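Local coordinates for minor structural protein 4 (Lactococcus phage Tuc2009, PDB 5E7T), which is probably a structural component of the phage baseplate, the tail-tip assembly with which the virion attaches to its lactococcal host, at residues Val20-Asn25 / Glu87-Val92. Sequence-based numbering, arbitrary orientation.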
# COMPACT_ATOMS: atom_id res chain seq x y z
N VAL A 20 8.40 30.43 -3.21
CA VAL A 20 8.75 31.60 -2.42
C VAL A 20 7.55 32.24 -1.72
O VAL A 20 6.48 32.48 -2.34
CB VAL A 20 9.55 32.64 -3.25
CG1 VAL A 20 10.17 33.71 -2.35
CG2 VAL A 20 10.63 31.97 -4.10
N THR A 21 7.74 32.51 -0.41
CA THR A 21 6.82 33.25 0.45
C THR A 21 7.60 34.35 1.18
O THR A 21 8.83 34.27 1.34
CB THR A 21 6.06 32.37 1.47
OG1 THR A 21 6.97 31.63 2.29
CG2 THR A 21 5.02 31.48 0.83
N TYR A 22 6.86 35.37 1.61
CA TYR A 22 7.35 36.51 2.36
C TYR A 22 6.41 36.74 3.56
O TYR A 22 5.19 36.66 3.42
CB TYR A 22 7.41 37.76 1.45
CG TYR A 22 7.69 39.04 2.21
CD1 TYR A 22 6.66 39.78 2.79
CD2 TYR A 22 8.99 39.52 2.35
CE1 TYR A 22 6.91 40.95 3.51
CE2 TYR A 22 9.25 40.70 3.05
CZ TYR A 22 8.21 41.40 3.65
OH TYR A 22 8.46 42.54 4.36
N TYR A 23 6.99 37.06 4.71
CA TYR A 23 6.24 37.33 5.94
C TYR A 23 7.07 38.07 6.98
O TYR A 23 8.30 37.88 7.05
CB TYR A 23 5.62 36.06 6.52
CG TYR A 23 6.59 34.91 6.70
CD1 TYR A 23 6.78 33.97 5.69
CD2 TYR A 23 7.29 34.75 7.89
CE1 TYR A 23 7.69 32.93 5.84
CE2 TYR A 23 8.21 33.71 8.05
CZ TYR A 23 8.38 32.79 7.03
OH TYR A 23 9.26 31.75 7.21
N LYS A 24 6.39 38.92 7.76
CA LYS A 24 6.98 39.74 8.81
C LYS A 24 6.60 39.21 10.18
O LYS A 24 5.47 38.77 10.39
CB LYS A 24 6.39 41.15 8.70
CG LYS A 24 7.27 42.12 7.96
CD LYS A 24 6.50 43.32 7.46
CE LYS A 24 6.09 44.34 8.49
NZ LYS A 24 6.22 45.72 7.95
N ASN A 25 7.52 39.36 11.15
CA ASN A 25 7.32 39.08 12.58
C ASN A 25 6.95 37.63 12.94
O ASN A 25 6.29 37.40 13.97
CB ASN A 25 6.33 40.06 13.23
CG ASN A 25 6.84 41.46 13.29
OD1 ASN A 25 7.85 41.75 13.95
ND2 ASN A 25 6.15 42.37 12.64
N GLU A 87 11.68 40.90 8.62
CA GLU A 87 11.27 40.36 7.33
C GLU A 87 11.94 39.07 7.03
O GLU A 87 13.14 38.95 7.21
CB GLU A 87 11.66 41.32 6.21
CG GLU A 87 10.93 42.64 6.19
CD GLU A 87 11.49 43.54 5.11
OE1 GLU A 87 12.51 44.21 5.38
OE2 GLU A 87 10.98 43.50 3.97
N ILE A 88 11.17 38.13 6.48
CA ILE A 88 11.67 36.84 6.03
C ILE A 88 11.15 36.52 4.66
O ILE A 88 9.97 36.70 4.37
CB ILE A 88 11.44 35.68 7.04
CG1 ILE A 88 12.57 35.69 8.04
CG2 ILE A 88 11.41 34.32 6.33
CD1 ILE A 88 12.47 34.75 8.98
N MET A 89 12.06 36.05 3.82
CA MET A 89 11.75 35.55 2.50
C MET A 89 12.16 34.10 2.58
O MET A 89 13.32 33.79 2.91
CB MET A 89 12.51 36.30 1.44
CG MET A 89 11.80 36.29 0.16
SD MET A 89 12.55 37.48 -0.94
CE MET A 89 11.86 39.04 -0.25
N ARG A 90 11.17 33.22 2.42
CA ARG A 90 11.31 31.78 2.57
C ARG A 90 11.28 31.10 1.19
O ARG A 90 10.40 31.40 0.39
CB ARG A 90 10.16 31.29 3.46
CG ARG A 90 10.33 29.88 3.94
CD ARG A 90 9.00 29.24 4.27
NE ARG A 90 9.24 27.88 4.73
CZ ARG A 90 8.31 26.94 4.85
NH1 ARG A 90 7.06 27.19 4.51
NH2 ARG A 90 8.63 25.72 5.27
N PHE A 91 12.25 30.19 0.93
CA PHE A 91 12.39 29.45 -0.33
C PHE A 91 12.28 27.97 -0.02
O PHE A 91 13.11 27.44 0.70
CB PHE A 91 13.76 29.76 -0.97
CG PHE A 91 13.97 31.22 -1.31
CD1 PHE A 91 14.28 32.15 -0.32
CD2 PHE A 91 13.86 31.67 -2.63
CE1 PHE A 91 14.46 33.50 -0.64
CE2 PHE A 91 14.04 33.02 -2.94
CZ PHE A 91 14.34 33.92 -1.94
N VAL A 92 11.23 27.30 -0.49
CA VAL A 92 11.07 25.88 -0.20
C VAL A 92 11.36 25.07 -1.44
O VAL A 92 10.62 25.18 -2.44
CB VAL A 92 9.69 25.50 0.40
CG1 VAL A 92 9.66 24.04 0.84
CG2 VAL A 92 9.30 26.41 1.55
O HOH W 1 7.93 29.41 0.77
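Tyr22 reaches across to Glu87 with its hydroxyl. Its OH donates a hydrogen bond to Glu87 OE2 at 2.7 Å. The oxygen lies at the ring edge, is met on its anti side, and the ring and carboxylate planes stand 77° apart. With CG anti to the backbone N (chi1 170°), the same ring brings CD2 to 3.9 Å from Met89 CE. On this sheet face, shared by Val20, Tyr22, Glu87, Met89 and Phe91, Val20 CG1 sits over one face of the Phe91 ring in a CH-pi contact, 4.2 Å from the centroid. Leu63 of strand 58-63 packs on Met89 and Phe91, and Val61 on Val20 and Phe91. The segments lie on neighbouring antiparallel strands, 17-24 and 87-94, of the immunoglobulin-like domain. Thr21 with Arg90 and Tyr23 with Ile88 are the hydrogen-bonded pairs, each with two backbone bonds. On their face, Tyr23 and Ile88 run side by side, with Ile88 CB over one ring face and CG2 3.5 Å from Tyr23 CZ. The Tyr23 OH bonds to the backbone of another protein's chain. Thr21 OG1 bonds to a polar side chain there, and a water donates to Thr21 OG1 and Arg90 O. The extended Arg90 chain leads away to a salt bridge with Glu79.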